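Local coordinates for protein retinol dehydratase (PDB 1FMJ) that probably dehydrates retinol by way of a sulfotransferase-type reaction, binding retinol and adenosine-3'-5'-diphosphate together in a sulfotransferase fold, at residues 61-75 against 177-190. Residues are numbered along the deposited sequence; the frame is centred on the assembly and turned at random.
With A3P (adenosine-3'-5'-diphosphate), chain G.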
loop_
_atom_site.group_PDB
_atom_site.type_symbol
_atom_site.label_atom_id
_atom_site.label_comp_id
_atom_site.label_asym_id
_atom_site.label_seq_id
_atom_site.Cartn_x
_atom_site.Cartn_y
_atom_site.Cartn_z
ATOM N N LEU A 61 7.952 -11.329 15.990
ATOM C CA LEU A 61 7.872 -11.948 14.675
ATOM C C LEU A 61 8.124 -13.450 14.720
ATOM O O LEU A 61 8.770 -13.958 15.641
ATOM C CB LEU A 61 8.857 -11.269 13.721
ATOM C CG LEU A 61 8.583 -9.768 13.527
ATOM C CD1 LEU A 61 9.607 -9.187 12.580
ATOM C CD2 LEU A 61 7.173 -9.554 12.974
ATOM N N ARG A 62 7.611 -14.143 13.708
ATOM C CA ARG A 62 7.721 -15.588 13.598
ATOM C C ARG A 62 8.368 -15.988 12.278
ATOM O O ARG A 62 8.173 -15.324 11.263
ATOM C CB ARG A 62 6.328 -16.197 13.692
ATOM C CG ARG A 62 5.517 -15.621 14.847
ATOM C CD ARG A 62 4.092 -16.150 14.853
ATOM N NE ARG A 62 3.325 -15.626 15.979
ATOM C CZ ARG A 62 2.007 -15.744 16.105
ATOM N NH1 ARG A 62 1.302 -16.370 15.178
ATOM N NH2 ARG A 62 1.391 -15.225 17.156
ATOM N N PRO A 63 9.143 -17.091 12.278
ATOM C CA PRO A 63 9.828 -17.588 11.081
ATOM C C PRO A 63 8.917 -17.928 9.906
ATOM O O PRO A 63 9.377 -17.956 8.770
ATOM C CB PRO A 63 10.599 -18.804 11.598
ATOM C CG PRO A 63 9.759 -19.280 12.747
ATOM C CD PRO A 63 9.388 -17.983 13.427
ATOM N N THR A 64 7.634 -18.181 10.165
ATOM C CA THR A 64 6.712 -18.505 9.072
ATOM C C THR A 64 5.958 -17.280 8.567
ATOM O O THR A 64 5.129 -17.389 7.670
ATOM C CB THR A 64 5.669 -19.578 9.470
ATOM O OG1 THR A 64 4.942 -19.133 10.620
ATOM C CG2 THR A 64 6.343 -20.903 9.767
ATOM N N ASP A 65 6.240 -16.116 9.140
ATOM C CA ASP A 65 5.580 -14.887 8.701
ATOM C C ASP A 65 6.037 -14.519 7.292
ATOM O O ASP A 65 7.206 -14.694 6.949
ATOM C CB ASP A 65 5.934 -13.705 9.615
ATOM C CG ASP A 65 5.307 -13.804 10.983
ATOM O OD1 ASP A 65 4.488 -14.713 11.195
ATOM O OD2 ASP A 65 5.631 -12.959 11.848
ATOM N N VAL A 66 5.119 -14.006 6.481
ATOM C CA VAL A 66 5.471 -13.565 5.142
ATOM C C VAL A 66 4.853 -12.190 4.948
ATOM O O VAL A 66 3.650 -12.015 5.131
ATOM C CB VAL A 66 4.949 -14.512 4.050
ATOM C CG1 VAL A 66 5.333 -13.967 2.673
ATOM C CG2 VAL A 66 5.533 -15.900 4.244
ATOM N N PHE A 67 5.678 -11.217 4.586
ATOM C CA PHE A 67 5.204 -9.847 4.394
ATOM C C PHE A 67 5.205 -9.407 2.949
ATOM O O PHE A 67 6.103 -9.746 2.185
ATOM C CB PHE A 67 6.091 -8.840 5.138
ATOM C CG PHE A 67 5.872 -8.780 6.618
ATOM C CD1 PHE A 67 6.128 -9.878 7.425
ATOM C CD2 PHE A 67 5.473 -7.586 7.213
ATOM C CE1 PHE A 67 5.994 -9.787 8.803
ATOM C CE2 PHE A 67 5.338 -7.486 8.591
ATOM C CZ PHE A 67 5.601 -8.593 9.389
ATOM N N VAL A 68 4.190 -8.639 2.583
ATOM C CA VAL A 68 4.122 -8.053 1.260
ATOM C C VAL A 68 4.085 -6.568 1.604
ATOM O O VAL A 68 3.132 -6.079 2.230
ATOM C CB VAL A 68 2.857 -8.472 0.504
ATOM C CG1 VAL A 68 2.820 -7.782 -0.849
ATOM C CG2 VAL A 68 2.854 -9.986 0.316
ATOM N N ALA A 69 5.147 -5.865 1.227
ATOM C CA ALA A 69 5.279 -4.452 1.534
ATOM C C ALA A 69 5.489 -3.643 0.271
ATOM O O ALA A 69 5.882 -4.180 -0.764
ATOM C CB ALA A 69 6.449 -4.240 2.498
ATOM N N SER A 70 5.237 -2.348 0.363
ATOM C CA SER A 70 5.383 -1.484 -0.799
ATOM C C SER A 70 4.887 -0.101 -0.487
ATOM O O SER A 70 4.234 0.115 0.535
ATOM C CB SER A 70 4.501 -2.000 -1.931
ATOM O OG SER A 70 3.144 -1.881 -1.527
ATOM N N TYR A 71 5.200 0.845 -1.365
ATOM C CA TYR A 71 4.628 2.165 -1.202
ATOM C C TYR A 71 3.295 1.869 -1.911
ATOM O O TYR A 71 3.285 1.182 -2.934
ATOM C CB TYR A 71 5.378 3.245 -1.968
ATOM C CG TYR A 71 4.646 4.550 -1.819
ATOM C CD1 TYR A 71 4.793 5.323 -0.668
ATOM C CD2 TYR A 71 3.668 4.921 -2.738
ATOM C CE1 TYR A 71 3.970 6.424 -0.427
ATOM C CE2 TYR A 71 2.843 6.013 -2.508
ATOM C CZ TYR A 71 2.993 6.754 -1.347
ATOM O OH TYR A 71 2.113 7.773 -1.081
ATOM N N GLN A 72 2.186 2.369 -1.389
ATOM C CA GLN A 72 0.880 2.062 -1.981
ATOM C C GLN A 72 0.712 2.270 -3.483
ATOM O O GLN A 72 1.306 3.169 -4.076
ATOM C CB GLN A 72 -0.233 2.822 -1.254
ATOM C CG GLN A 72 -0.129 4.344 -1.333
ATOM C CD GLN A 72 -1.466 5.025 -1.052
ATOM O OE1 GLN A 72 -2.104 5.574 -1.957
ATOM N NE2 GLN A 72 -1.900 4.983 0.202
ATOM N N ARG A 73 -0.116 1.408 -4.075
ATOM C CA ARG A 73 -0.453 1.436 -5.497
ATOM C C ARG A 73 0.710 1.020 -6.383
ATOM O O ARG A 73 0.801 1.428 -7.535
ATOM C CB ARG A 73 -0.950 2.839 -5.888
ATOM C CG ARG A 73 -2.093 3.341 -5.005
ATOM C CD ARG A 73 -3.228 2.322 -4.901
ATOM N NE ARG A 73 -4.085 2.275 -6.091
ATOM C CZ ARG A 73 -4.990 1.328 -6.308
ATOM N NH1 ARG A 73 -5.140 0.361 -5.422
ATOM N NH2 ARG A 73 -5.770 1.359 -7.385
ATOM N N SER A 74 1.587 0.188 -5.836
ATOM C CA SER A 74 2.754 -0.283 -6.565
ATOM C C SER A 74 2.670 -1.741 -6.977
ATOM O O SER A 74 3.645 -2.291 -7.485
ATOM C CB SER A 74 4.009 -0.082 -5.718
ATOM O OG SER A 74 4.218 1.287 -5.446
ATOM N N GLY A 75 1.525 -2.373 -6.748
ATOM C CA GLY A 75 1.375 -3.776 -7.119
ATOM C C GLY A 75 1.245 -4.750 -5.956
ATOM O O GLY A 75 1.504 -5.944 -6.098
ATOM N N THR A 177 14.140 -12.878 10.645
ATOM C CA THR A 177 13.096 -13.842 10.962
ATOM C C THR A 177 12.065 -14.096 9.869
ATOM O O THR A 177 11.708 -15.244 9.593
ATOM C CB THR A 177 12.333 -13.403 12.223
ATOM O OG1 THR A 177 13.270 -13.119 13.269
ATOM C CG2 THR A 177 11.375 -14.501 12.678
ATOM N N VAL A 178 11.588 -13.028 9.245
ATOM C CA VAL A 178 10.549 -13.161 8.234
ATOM C C VAL A 178 10.975 -12.899 6.802
ATOM O O VAL A 178 12.013 -12.286 6.545
ATOM C CB VAL A 178 9.357 -12.224 8.572
ATOM C CG1 VAL A 178 8.998 -12.378 10.034
ATOM C CG2 VAL A 178 9.710 -10.764 8.273
ATOM N N LYS A 179 10.165 -13.385 5.870
ATOM C CA LYS A 179 10.422 -13.168 4.461
ATOM C C LYS A 179 9.541 -12.000 4.028
ATOM O O LYS A 179 8.433 -11.816 4.544
ATOM C CB LYS A 179 10.099 -14.426 3.653
ATOM C CG LYS A 179 11.062 -15.564 3.946
ATOM C CD LYS A 179 10.793 -16.785 3.097
ATOM C CE LYS A 179 11.721 -17.916 3.500
ATOM N NZ LYS A 179 13.155 -17.496 3.432
ATOM N N MET A 180 10.039 -11.205 3.093
ATOM C CA MET A 180 9.307 -10.043 2.609
ATOM C C MET A 180 9.484 -9.837 1.117
ATOM O O MET A 180 10.580 -10.021 0.580
ATOM C CB MET A 180 9.776 -8.780 3.349
ATOM C CG MET A 180 9.272 -7.451 2.746
ATOM S SD MET A 180 9.768 -5.969 3.704
ATOM C CE MET A 180 8.748 -6.187 5.160
ATOM N N VAL A 181 8.391 -9.477 0.446
ATOM C CA VAL A 181 8.428 -9.181 -0.980
ATOM C C VAL A 181 8.035 -7.716 -1.052
ATOM O O VAL A 181 6.933 -7.344 -0.656
ATOM C CB VAL A 181 7.414 -10.015 -1.789
ATOM C CG1 VAL A 181 7.568 -9.704 -3.277
ATOM C CG2 VAL A 181 7.651 -11.498 -1.549
ATOM N N TYR A 182 8.938 -6.880 -1.540
ATOM C CA TYR A 182 8.660 -5.464 -1.628
ATOM C C TYR A 182 8.506 -5.046 -3.074
ATOM O O TYR A 182 9.357 -5.337 -3.922
ATOM C CB TYR A 182 9.782 -4.667 -0.971
ATOM C CG TYR A 182 9.583 -3.173 -1.005
ATOM C CD1 TYR A 182 9.103 -2.489 0.105
ATOM C CD2 TYR A 182 9.907 -2.436 -2.146
ATOM C CE1 TYR A 182 8.954 -1.096 0.091
ATOM C CE2 TYR A 182 9.760 -1.053 -2.176
ATOM C CZ TYR A 182 9.289 -0.388 -1.054
ATOM O OH TYR A 182 9.194 0.986 -1.076
ATOM N N LEU A 183 7.407 -4.358 -3.349
ATOM C CA LEU A 183 7.122 -3.884 -4.693
ATOM C C LEU A 183 7.349 -2.387 -4.843
ATOM O O LEU A 183 6.990 -1.599 -3.958
ATOM C CB LEU A 183 5.681 -4.215 -5.075
ATOM C CG LEU A 183 5.463 -5.468 -5.935
ATOM C CD1 LEU A 183 6.131 -5.282 -7.289
ATOM C CD2 LEU A 183 6.019 -6.695 -5.223
ATOM N N ALA A 184 7.962 -2.021 -5.967
ATOM C CA ALA A 184 8.243 -0.634 -6.320
ATOM C C ALA A 184 7.667 -0.430 -7.715
ATOM O O ALA A 184 7.531 -1.379 -8.486
ATOM C CB ALA A 184 9.741 -0.361 -6.325
ATOM N N ARG A 185 7.327 0.807 -8.034
ATOM C CA ARG A 185 6.734 1.127 -9.324
ATOM C C ARG A 185 7.098 2.566 -9.665
ATOM O O ARG A 185 7.297 3.384 -8.770
ATOM C CB ARG A 185 5.212 0.986 -9.216
ATOM C CG ARG A 185 4.440 1.187 -10.516
ATOM C CD ARG A 185 2.937 1.161 -10.253
ATOM N NE ARG A 185 2.178 1.273 -11.496
ATOM C CZ ARG A 185 0.854 1.360 -11.570
ATOM N NH1 ARG A 185 0.109 1.348 -10.464
ATOM N NH2 ARG A 185 0.274 1.452 -12.762
ATOM N N ASP A 186 7.192 2.869 -10.956
ATOM C CA ASP A 186 7.517 4.223 -11.409
ATOM C C ASP A 186 6.670 5.168 -10.557
ATOM O O ASP A 186 5.453 5.028 -10.515
ATOM C CB ASP A 186 7.138 4.373 -12.882
ATOM C CG ASP A 186 7.599 5.684 -13.483
ATOM O OD1 ASP A 186 7.386 6.756 -12.870
ATOM O OD2 ASP A 186 8.178 5.631 -14.584
ATOM N N PRO A 187 7.301 6.145 -9.885
ATOM C CA PRO A 187 6.631 7.124 -9.019
ATOM C C PRO A 187 5.504 7.911 -9.693
ATOM O O PRO A 187 4.510 8.275 -9.055
ATOM C CB PRO A 187 7.767 8.056 -8.586
ATOM C CG PRO A 187 9.003 7.285 -8.839
ATOM C CD PRO A 187 8.718 6.501 -10.067
ATOM N N ARG A 188 5.667 8.191 -10.977
ATOM C CA ARG A 188 4.666 8.962 -11.699
ATOM C C ARG A 188 3.336 8.229 -11.850
ATOM O O ARG A 188 2.277 8.838 -11.701
ATOM C CB ARG A 188 5.243 9.401 -13.043
ATOM C CG ARG A 188 6.376 10.404 -12.849
ATOM C CD ARG A 188 7.250 10.538 -14.073
ATOM N NE ARG A 188 7.887 9.276 -14.407
ATOM C CZ ARG A 188 8.826 9.141 -15.332
ATOM N NH1 ARG A 188 9.235 10.198 -16.018
ATOM N NH2 ARG A 188 9.354 7.948 -15.569
ATOM N N ASP A 189 3.391 6.926 -12.119
ATOM C CA ASP A 189 2.181 6.113 -12.242
ATOM C C ASP A 189 1.591 5.840 -10.855
ATOM O O ASP A 189 0.385 5.653 -10.703
ATOM C CB ASP A 189 2.492 4.778 -12.925
ATOM C CG ASP A 189 2.791 4.936 -14.394
ATOM O OD1 ASP A 189 2.154 5.807 -15.027
ATOM O OD2 ASP A 189 3.641 4.176 -14.921
ATOM N N VAL A 190 2.465 5.776 -9.855
ATOM C CA VAL A 190 2.051 5.567 -8.476
ATOM C C VAL A 190 1.227 6.787 -8.058
ATOM O O VAL A 190 0.203 6.666 -7.378
ATOM C CB VAL A 190 3.289 5.445 -7.529
ATOM C CG1 VAL A 190 2.850 5.493 -6.084
ATOM C CG2 VAL A 190 4.036 4.140 -7.796
HETATM P P1 A3P G . -3.500 1.421 -11.608
HETATM O O1P A3P G . -4.173 2.419 -10.759
HETATM O O2P A3P G . -4.467 0.690 -12.455
HETATM O O3P A3P G . -2.485 2.066 -12.455
HETATM P P2 A3P G . -1.748 -1.865 -5.000
HETATM O O4P A3P G . -2.307 -3.226 -4.978
HETATM O O5P A3P G . -0.405 -1.841 -4.382
HETATM O O6P A3P G . -2.674 -0.928 -4.300
HETATM O "O5'" A3P G . -1.602 -1.396 -6.501
HETATM C "C5'" A3P G . -2.724 -1.286 -7.362
HETATM C "C4'" A3P G . -2.283 -1.091 -8.816
HETATM O "O4'" A3P G . -2.049 -2.408 -9.391
HETATM C "C3'" A3P G . -3.375 -0.459 -9.681
HETATM O "O3'" A3P G . -2.744 0.376 -10.680
HETATM C "C2'" A3P G . -4.106 -1.688 -10.180
HETATM O "O2'" A3P G . -5.051 -1.525 -11.233
HETATM C "C1'" A3P G . -2.926 -2.590 -10.508
HETATM N N9 A3P G . -3.309 -4.003 -10.629
HETATM C C8 A3P G . -4.083 -4.782 -9.783
HETATM N N7 A3P G . -4.243 -6.020 -10.168
HETATM C C5 A3P G . -3.528 -6.085 -11.356
HETATM C C6 A3P G . -3.280 -7.139 -12.302
HETATM N N6 A3P G . -3.762 -8.378 -12.162
HETATM N N1 A3P G . -2.494 -6.853 -13.417
HETATM C C2 A3P G . -1.978 -5.595 -13.599
HETATM N N3 A3P G . -2.144 -4.515 -12.774
HETATM C C4 A3P G . -2.935 -4.832 -11.665
HETATM O O HOH W 1 7.417 0.940 -3.116
HETATM O O HOH W 2 6.746 2.284 -5.649
#
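Arg185 turns its guanidinium edge to the backbone carbonyl of Arg73: NH1 donates to Arg73 O at 3.0 Å, the oxygen only 5° out of the guanidinium plane, and also to A3P O3', while NH2 holds O3P at 2.8 Å. Asp189 O lies over one face of that group. The Arg73 guanidinium has A3P C5' over one face and bonds through NE to Ser193. The Tyr182 ring takes Ser70 CA on one face, a CH-pi contact 4.1 Å from the centroid, and Tyr71 meets Val190 CG1 at its ring edge, CD2 lying 3.5 Å away. Arg185 runs fully extended, CG opposite the backbone N (chi1 -176°), which carries its charge from the strand end to the 3'-phosphate. A leucine here would probably leave that phosphate without two N-H donors and Arg73 O without its bond. Water 1 joins Tyr71 N to Leu183 O. Leading up to this site, strands 66-70 and 179-184 run parallel, with alternating bonds such as Phe67 N to Lys179 O (2.8 Å); Met180 CE packs against Phe67 CB at 3.8 Å. Strand 66-70 is the middle of the five-stranded parallel sheet, 179-184 its neighbour, and Gly75 N, just before helix 76-87, bonds A3P O5P (3.1 Å), consistent with the P-loop-like 5'-phosphosulfate-binding loop of sulfotransferases, with Arg185 at the 3'-phosphate.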